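28 kDa product (PDB 1UKF) acts as a papain-like cysteine protease of a plant pathogen, whose self-cleavage is needed for virulence and which probably impairs plant defence in infected cells. Local coordinates at residues Ala8-Asn13 / Arg37-Asp42; Gln130-Ala135 / Asp147-Glu152; Cys136-Ser141 / Ser155-Ala160. One frame throughout, in Å; residues are numbered along the deposited sequence.

Contact 1. Residues Ala8-Asn13 / Arg37-Asp42; sequences ASRDVN and RMDHLD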
loop_
_atom_site.group_PDB
_atom_site.type_symbol
_atom_site.label_atom_id
_atom_site.label_comp_id
_atom_site.label_asym_id
_atom_site.label_seq_id
_atom_site.Cartn_x
_atom_site.Cartn_y
_atom_site.Cartn_z
ATOM N N ALA A 8 13.705 6.878 -0.441
ATOM C CA ALA A 8 13.876 6.961 1.007
ATOM C C ALA A 8 13.678 5.580 1.618
ATOM O O ALA A 8 12.553 5.169 1.911
ATOM C CB ALA A 8 12.886 7.956 1.608
ATOM N N SER A 9 14.781 4.864 1.796
ATOM C CA SER A 9 14.754 3.525 2.366
ATOM C C SER A 9 14.526 3.593 3.872
ATOM O O SER A 9 15.198 4.351 4.578
ATOM C CB SER A 9 16.075 2.814 2.074
ATOM O OG SER A 9 16.087 1.517 2.638
ATOM N N ARG A 10 13.577 2.805 4.364
ATOM C CA ARG A 10 13.278 2.785 5.789
ATOM C C ARG A 10 12.293 1.673 6.116
ATOM O O ARG A 10 11.176 1.652 5.597
ATOM C CB ARG A 10 12.678 4.124 6.230
ATOM C CG ARG A 10 12.893 4.454 7.713
ATOM C CD ARG A 10 14.348 4.852 7.974
ATOM N NE ARG A 10 14.711 6.016 7.168
ATOM C CZ ARG A 10 14.423 7.272 7.494
ATOM N NH1 ARG A 10 13.779 7.539 8.622
ATOM N NH2 ARG A 10 14.749 8.261 6.673
ATOM N N ASP A 11 12.713 0.738 6.962
ATOM C CA ASP A 11 11.830 -0.337 7.391
ATOM C C ASP A 11 11.146 0.203 8.641
ATOM O O ASP A 11 11.747 0.239 9.718
ATOM C CB ASP A 11 12.635 -1.588 7.738
ATOM C CG ASP A 11 11.763 -2.719 8.258
ATOM O OD1 ASP A 11 10.561 -2.492 8.520
ATOM O OD2 ASP A 11 12.287 -3.844 8.413
ATOM N N VAL A 12 9.901 0.639 8.496
ATOM C CA VAL A 12 9.163 1.204 9.620
ATOM C C VAL A 12 8.024 0.309 10.095
ATOM O O VAL A 12 7.190 0.734 10.896
ATOM C CB VAL A 12 8.591 2.600 9.248
ATOM C CG1 VAL A 12 9.732 3.555 8.934
ATOM C CG2 VAL A 12 7.653 2.495 8.047
ATOM N N ASN A 13 8.024 -0.945 9.641
ATOM C CA ASN A 13 6.952 -1.881 9.976
ATOM C C ASN A 13 7.295 -2.983 10.977
ATOM O O ASN A 13 6.660 -4.039 10.982
ATOM C CB ASN A 13 6.421 -2.502 8.674
ATOM C CG ASN A 13 5.074 -3.179 8.850
ATOM O OD1 ASN A 13 4.195 -2.672 9.548
ATOM N ND2 ASN A 13 4.895 -4.320 8.190
ATOM N N ARG A 37 9.181 12.221 5.114
ATOM C CA ARG A 37 7.989 11.395 5.293
ATOM C C ARG A 37 8.365 10.113 6.025
ATOM O O ARG A 37 7.623 9.641 6.888
ATOM C CB ARG A 37 7.336 11.075 3.944
ATOM C CG ARG A 37 6.638 12.281 3.317
ATOM C CD ARG A 37 5.742 11.887 2.152
ATOM N NE ARG A 37 6.471 11.594 0.921
ATOM C CZ ARG A 37 6.961 12.519 0.099
ATOM N NH1 ARG A 37 6.811 13.806 0.376
ATOM N NH2 ARG A 37 7.574 12.155 -1.019
ATOM N N MET A 38 9.524 9.553 5.696
ATOM C CA MET A 38 9.955 8.343 6.379
ATOM C C MET A 38 10.355 8.674 7.820
ATOM O O MET A 38 10.141 7.868 8.726
ATOM C CB MET A 38 11.108 7.677 5.624
ATOM C CG MET A 38 10.701 7.150 4.246
ATOM S SD MET A 38 9.278 6.006 4.252
ATOM C CE MET A 38 7.933 7.119 3.813
ATOM N N ASP A 39 10.925 9.860 8.041
ATOM C CA ASP A 39 11.308 10.266 9.396
ATOM C C ASP A 39 10.040 10.363 10.244
ATOM O O ASP A 39 10.032 10.004 11.422
ATOM C CB ASP A 39 12.014 11.629 9.390
ATOM C CG ASP A 39 13.438 11.557 8.867
ATOM O OD1 ASP A 39 13.973 10.441 8.720
ATOM O OD2 ASP A 39 14.028 12.629 8.613
ATOM N N HIS A 40 8.965 10.847 9.631
ATOM C CA HIS A 40 7.677 10.987 10.306
ATOM C C HIS A 40 7.114 9.631 10.746
ATOM O O HIS A 40 6.593 9.487 11.858
ATOM C CB HIS A 40 6.688 11.675 9.355
ATOM C CG HIS A 40 5.277 11.718 9.858
ATOM N ND1 HIS A 40 4.895 12.464 10.954
ATOM C CD2 HIS A 40 4.149 11.128 9.395
ATOM C CE1 HIS A 40 3.595 12.330 11.143
ATOM N NE2 HIS A 40 3.118 11.525 10.211
ATOM N N LEU A 41 7.239 8.640 9.869
ATOM C CA LEU A 41 6.722 7.300 10.117
ATOM C C LEU A 41 7.667 6.392 10.894
ATOM O O LEU A 41 7.259 5.313 11.332
ATOM C CB LEU A 41 6.372 6.641 8.782
ATOM C CG LEU A 41 5.310 7.362 7.951
ATOM C CD1 LEU A 41 5.348 6.873 6.510
ATOM C CD2 LEU A 41 3.943 7.133 8.566
ATOM N N ASP A 42 8.917 6.821 11.059
ATOM C CA ASP A 42 9.907 6.024 11.780
ATOM C C ASP A 42 9.485 5.841 13.240
ATOM O O ASP A 42 8.617 6.554 13.742
ATOM C CB ASP A 42 11.293 6.673 11.694
ATOM C CG ASP A 42 12.419 5.649 11.598
ATOM O OD1 ASP A 42 12.227 4.490 12.031
ATOM O OD2 ASP A 42 13.506 6.006 11.093
HETATM O O HOH W 1 13.411 2.430 10.543
#
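The guanidinium of Arg-10 has Met-38 CB over one face, above the centre of the group. At its edge stand two carboxylates of the other segment, Asp-39 and Asp-42. Asp-39 OD1 lies in the guanidinium plane and takes two bonds, from Arg-10 NH1 at 2.9 Å and from Arg-10 NH2 at 3.1 Å. The grip is end-on, with both nitrogens on one oxygen. The NH1 bond runs nearly along the C-O axis, while NH2 comes from the syn side, tilted out of the carboxylate plane. Arg-10 NH1 also reaches Asp-42 OD2 at 2.9 Å, meeting that oxygen from above the carboxylate plane. A water bridges Asp-42 OD1 and Asp-11 O. Bends at chi2 (74°) and chi3 (59°) fold the arginine back on itself. Its NE can then bond Ser-9 O, and its head faces the last turn of helix 34-41.

Beside the salt bridges the packing is mainly apolar. Ala-8 CB packs on Met-38 CG at 3.5 Å, and Val-12 CG1 lies 3.8 Å from Asp-42 CA. Phe-146 of strand 142-147 also touches Val-12, Met-38 and Leu-41.

The contact ties the edge strand 6-9 and the loop after it to the end of helix 34-41. One cation shared by two carboxylates probably offsets their mutual repulsion and would help keep both ionised.

Contact 2. Residues Gln130-Ala135 / Asp147-Glu152; sequences QGHAIA and DPNLGE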
loop_
_atom_site.group_PDB
_atom_site.type_symbol
_atom_site.label_atom_id
_atom_site.label_comp_id
_atom_site.label_asym_id
_atom_site.label_seq_id
_atom_site.Cartn_x
_atom_site.Cartn_y
_atom_site.Cartn_z
ATOM N N GLN A 130 -1.096 -14.799 4.304
ATOM C CA GLN A 130 -0.695 -13.590 5.018
ATOM C C GLN A 130 -0.850 -12.372 4.119
ATOM O O GLN A 130 -0.587 -12.434 2.916
ATOM C CB GLN A 130 0.760 -13.690 5.484
ATOM C CG GLN A 130 1.276 -12.419 6.153
ATOM C CD GLN A 130 2.735 -12.509 6.562
ATOM O OE1 GLN A 130 3.321 -11.529 7.022
ATOM N NE2 GLN A 130 3.327 -13.684 6.402
ATOM N N GLY A 131 -1.277 -11.264 4.710
ATOM C CA GLY A 131 -1.458 -10.048 3.947
ATOM C C GLY A 131 -0.451 -8.978 4.313
ATOM O O GLY A 131 0.215 -9.049 5.350
ATOM N N HIS A 132 -0.338 -7.986 3.438
ATOM C CA HIS A 132 0.568 -6.865 3.640
ATOM C C HIS A 132 0.098 -5.654 2.844
ATOM O O HIS A 132 -0.030 -5.703 1.618
ATOM C CB HIS A 132 1.987 -7.217 3.218
ATOM C CG HIS A 132 2.947 -6.082 3.378
ATOM N ND1 HIS A 132 3.179 -5.480 4.596
ATOM C CD2 HIS A 132 3.711 -5.420 2.478
ATOM C CE1 HIS A 132 4.046 -4.497 4.438
ATOM N NE2 HIS A 132 4.385 -4.439 3.163
ATOM N N ALA A 133 -0.125 -4.557 3.550
ATOM C CA ALA A 133 -0.617 -3.341 2.932
ATOM C C ALA A 133 0.474 -2.348 2.569
ATOM O O ALA A 133 1.437 -2.164 3.314
ATOM C CB ALA A 133 -1.621 -2.682 3.858
ATOM N N ILE A 134 0.312 -1.726 1.406
ATOM C CA ILE A 134 1.223 -0.699 0.924
ATOM C C ILE A 134 0.331 0.396 0.344
ATOM O O ILE A 134 -0.890 0.242 0.279
ATOM C CB ILE A 134 2.200 -1.235 -0.159
ATOM C CG1 ILE A 134 1.439 -1.719 -1.397
ATOM C CG2 ILE A 134 3.046 -2.357 0.432
ATOM C CD1 ILE A 134 2.338 -2.185 -2.531
ATOM N N ALA A 135 0.920 1.510 -0.068
ATOM C CA ALA A 135 0.123 2.596 -0.621
ATOM C C ALA A 135 0.850 3.291 -1.752
ATOM O O ALA A 135 2.065 3.176 -1.898
ATOM C CB ALA A 135 -0.223 3.608 0.477
ATOM N N ASP A 147 6.027 1.261 0.873
ATOM C CA ASP A 147 5.870 -0.079 1.424
ATOM C C ASP A 147 6.452 0.027 2.832
ATOM O O ASP A 147 7.648 0.261 2.992
ATOM C CB ASP A 147 6.673 -1.102 0.624
ATOM C CG ASP A 147 6.519 -2.510 1.166
ATOM O OD1 ASP A 147 6.275 -2.660 2.382
ATOM O OD2 ASP A 147 6.653 -3.474 0.378
ATOM N N PRO A 148 5.616 -0.136 3.869
ATOM C CA PRO A 148 6.084 -0.048 5.257
ATOM C C PRO A 148 7.336 -0.875 5.584
ATOM O O PRO A 148 8.109 -0.501 6.466
ATOM C CB PRO A 148 4.867 -0.502 6.057
ATOM C CG PRO A 148 3.713 -0.032 5.212
ATOM C CD PRO A 148 4.163 -0.391 3.811
ATOM N N ASN A 149 7.533 -1.995 4.891
ATOM C CA ASN A 149 8.699 -2.845 5.134
ATOM C C ASN A 149 9.980 -2.321 4.499
ATOM O O ASN A 149 11.075 -2.684 4.933
ATOM C CB ASN A 149 8.499 -4.259 4.564
ATOM C CG ASN A 149 7.450 -5.064 5.297
ATOM O OD1 ASN A 149 7.280 -4.947 6.510
ATOM N ND2 ASN A 149 6.757 -5.924 4.559
ATOM N N LEU A 150 9.846 -1.464 3.487
ATOM C CA LEU A 150 10.998 -0.983 2.729
ATOM C C LEU A 150 11.253 0.514 2.660
ATOM O O LEU A 150 12.408 0.947 2.669
ATOM C CB LEU A 150 10.896 -1.524 1.300
ATOM C CG LEU A 150 10.795 -3.048 1.177
ATOM C CD1 LEU A 150 10.316 -3.425 -0.214
ATOM C CD2 LEU A 150 12.148 -3.677 1.480
ATOM N N GLY A 151 10.191 1.304 2.566
ATOM C CA GLY A 151 10.354 2.743 2.470
ATOM C C GLY A 151 9.592 3.287 1.279
ATOM O O GLY A 151 8.630 2.666 0.811
ATOM N N GLU A 152 10.021 4.443 0.777
ATOM C CA GLU A 152 9.348 5.069 -0.352
ATOM C C GLU A 152 10.129 4.932 -1.651
ATOM O O GLU A 152 11.362 5.037 -1.674
ATOM C CB GLU A 152 9.082 6.554 -0.066
ATOM C CG GLU A 152 8.152 7.204 -1.099
ATOM C CD GLU A 152 7.768 8.636 -0.764
ATOM O OE1 GLU A 152 7.434 8.914 0.408
ATOM O OE2 GLU A 152 7.784 9.480 -1.689
#
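His-132 and Asp-147 are two members of the Cys-His-Asp catalytic triad of this papain-like protease. Cys-18, the third, lies on helix 18-27, against the side chain of His-132.

One hydrogen bond joins the segments. His-132 NE2 donates to Asp-147 OD1 at 2.7 Å, and the bond is nearly straight, at 169°. The oxygen lies in the plane of the ring, but the ring nitrogen sits above the carboxylate plane. His-132 has CG anti to its own N (chi1 179°), which carries the ring across to the aspartate. The backbone N of Asn-149 reaches the same OD1 from the opposite face of the carboxylate and closes an Asx turn. Asp-147 OD2 is bound by Tyr-171 OH. The carboxylate is thus held at both oxygens, which fixes its rotation.

Face packing comes from Asn-149. Its amide is almost parallel to the His-132 ring, with planes 6° apart, and ND2 lies over one face, offset toward the rim. ND2 is close to His-132 NE2, but the angle is too poor for a hydrogen bond. Tyr-171 OH and Asn-13 ND2 hold the two ends of the amide.

The apolar pair is Ile-134 CG2 on Pro-148 CD, at 4.1 Å. The same methyl lies against the carboxylate carbon of Asp-147, 3.6 Å from CG.

The backbone of 147-152 makes a classic beta bulge. Leu-150 N and Gly-151 N both donate to Asp-147 O, each at 2.8 Å. Across the segments, Pro-148 CD comes within 3.3 Å of Ala-133 O.

Contact 3. Residues Cys136-Ser141 / Ser155-Ala160; sequences CSCEGS and SSRSAA
Arg-157 reaches the other segment by a bend at chi3 (-55°), after a start with CG beside its own N and an extended chi2. This course takes CG and CD past Cys-138 and turns the head toward Gly-140. Cys-138 holds SG anti to its backbone N (chi1 -165°), and SG meets Arg-157 CD at 3.4 Å. The thiol therefore lies against the aliphatic part of the arginine and not against its charged end.

Arg-157 NH1 donates to Gly-140 O at 2.7 Å, with an N-H...O angle of 156°. The oxygen is in the guanidinium plane, at its edge. Relative to the carbonyl, however, NH1 stands well above the peptide plane, off the lone-pair directions. Gly-140 belongs to the turn that ends strand 130-139.

The contact lies at the surface, at the ends of strands 130-139 and 151-156 in the antiparallel sheet of this papain-like fold. Strand 142-147 lies between these two, so the segments meet where the turn after one strand passes the end of the other. Ser-155 is still paired with Phe-143 of that middle strand.

Ser-141 O receives a weak hydrogen bond from Arg-157 N at 3.1 Å. The same oxygen has a CA-H...O contact with Ser-156 CA at 3.4 Å. A water accepts from Arg-157 N and is also bonded to Ser-141 OG, which makes a second bridge between these residues.

Ahead of helix 160-173 the chain makes a type I turn from Arg-157 to Ala-160. Ser-156 OG accepts from Ala-159 N at 3.1 Å, an ST motif, and Ser-155 OG donates to Ser-156 O at 2.8 Å.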
loop_
_atom_site.group_PDB
_atom_site.type_symbol
_atom_site.label_atom_id
_atom_site.label_comp_id
_atom_site.label_asym_id
_atom_site.label_seq_id
_atom_site.Cartn_x
_atom_site.Cartn_y
_atom_site.Cartn_z
ATOM N N CYS A 136 0.101 4.015 -2.567
ATOM C CA CYS A 136 0.709 4.748 -3.662
ATOM C C CYS A 136 -0.138 5.953 -4.031
ATOM O O CYS A 136 -1.341 5.997 -3.765
ATOM C CB CYS A 136 0.934 3.841 -4.883
ATOM S SG CYS A 136 -0.536 3.063 -5.582
ATOM N N SER A 137 0.518 6.945 -4.620
ATOM C CA SER A 137 -0.135 8.175 -5.030
ATOM C C SER A 137 0.552 8.667 -6.286
ATOM O O SER A 137 1.782 8.704 -6.360
ATOM C CB SER A 137 -0.018 9.224 -3.928
ATOM O OG SER A 137 -0.582 10.459 -4.336
ATOM N N CYS A 138 -0.247 9.037 -7.277
ATOM C CA CYS A 138 0.295 9.522 -8.531
ATOM C C CYS A 138 -0.005 11.008 -8.641
ATOM O O CYS A 138 -1.167 11.413 -8.731
ATOM C CB CYS A 138 -0.329 8.754 -9.697
ATOM S SG CYS A 138 0.532 8.947 -11.267
ATOM N N GLU A 139 1.058 11.807 -8.591
ATOM C CA GLU A 139 0.976 13.262 -8.682
ATOM C C GLU A 139 1.519 13.692 -10.042
ATOM O O GLU A 139 2.727 13.829 -10.215
ATOM C CB GLU A 139 1.814 13.907 -7.571
ATOM C CG GLU A 139 1.244 13.761 -6.167
ATOM C CD GLU A 139 2.193 14.273 -5.091
ATOM O OE1 GLU A 139 2.784 15.357 -5.275
ATOM O OE2 GLU A 139 2.338 13.595 -4.053
ATOM N N GLY A 140 0.628 13.903 -11.005
ATOM C CA GLY A 140 1.070 14.296 -12.331
ATOM C C GLY A 140 1.890 13.185 -12.960
ATOM O O GLY A 140 1.408 12.063 -13.101
ATOM N N SER A 141 3.132 13.485 -13.329
ATOM C CA SER A 141 4.005 12.485 -13.936
ATOM C C SER A 141 4.743 11.653 -12.888
ATOM O O SER A 141 5.344 10.629 -13.208
ATOM C CB SER A 141 5.028 13.164 -14.850
ATOM O OG SER A 141 5.930 12.215 -15.394
ATOM N N SER A 155 8.832 6.718 -9.369
ATOM C CA SER A 155 9.108 6.462 -10.774
ATOM C C SER A 155 8.206 7.361 -11.593
ATOM O O SER A 155 7.304 8.006 -11.066
ATOM C CB SER A 155 8.793 5.006 -11.135
ATOM O OG SER A 155 7.391 4.776 -11.203
ATOM N N SER A 156 8.473 7.427 -12.887
ATOM C CA SER A 156 7.614 8.197 -13.767
ATOM C C SER A 156 6.417 7.260 -13.935
ATOM O O SER A 156 6.491 6.084 -13.568
ATOM C CB SER A 156 8.297 8.388 -15.117
ATOM O OG SER A 156 8.583 7.129 -15.699
ATOM N N ARG A 157 5.312 7.754 -14.479
ATOM C CA ARG A 157 4.175 6.870 -14.688
ATOM C C ARG A 157 4.621 5.793 -15.683
ATOM O O ARG A 157 4.205 4.640 -15.595
ATOM C CB ARG A 157 2.969 7.642 -15.243
ATOM C CG ARG A 157 2.483 8.776 -14.350
ATOM C CD ARG A 157 1.044 9.182 -14.670
ATOM N NE ARG A 157 0.825 9.529 -16.073
ATOM C CZ ARG A 157 0.640 10.763 -16.533
ATOM N NH1 ARG A 157 0.654 11.802 -15.709
ATOM N NH2 ARG A 157 0.403 10.954 -17.823
ATOM N N SER A 158 5.496 6.182 -16.609
ATOM C CA SER A 158 6.015 5.278 -17.632
ATOM C C SER A 158 6.707 4.040 -17.066
ATOM O O SER A 158 6.534 2.931 -17.575
ATOM C CB SER A 158 7.014 6.014 -18.537
ATOM O OG SER A 158 6.433 7.145 -19.160
ATOM N N ALA A 159 7.497 4.238 -16.014
ATOM C CA ALA A 159 8.254 3.148 -15.403
ATOM C C ALA A 159 7.560 2.442 -14.242
ATOM O O ALA A 159 8.119 1.517 -13.653
ATOM C CB ALA A 159 9.615 3.667 -14.952
ATOM N N ALA A 160 6.343 2.863 -13.918
ATOM C CA ALA A 160 5.606 2.250 -12.820
ATOM C C ALA A 160 5.510 0.723 -12.942
ATOM O O ALA A 160 5.604 0.016 -11.945
ATOM C CB ALA A 160 4.212 2.861 -12.717
HETATM O O HOH W 2 5.159 9.807 -16.509
#

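Overall arrangement
All three contacts reach the same antiparallel sheet. Contact 2 is buried close to the centre of the fold, its own centre about 6 Å from the chain centre, and holds two catalytic residues. Contact 1 is partly buried and contact 3 lies at the surface, the centre of each about 14 Å from the chain centre. Contacts 2 and 3 use the same two strands, 130-139 and 151-156. Contacts 1 and 2 touch directly, through the Arg-37 to Glu-152 salt bridge and the pairing of strands 6-9 and 151-156. Charge pairs dominate contact 1. Contact 2 relies on a histidine-carboxylate bond and an amide laid over the ring face. Contact 3 uses an arginine side chain on one backbone carbonyl, a weak backbone bond and a water.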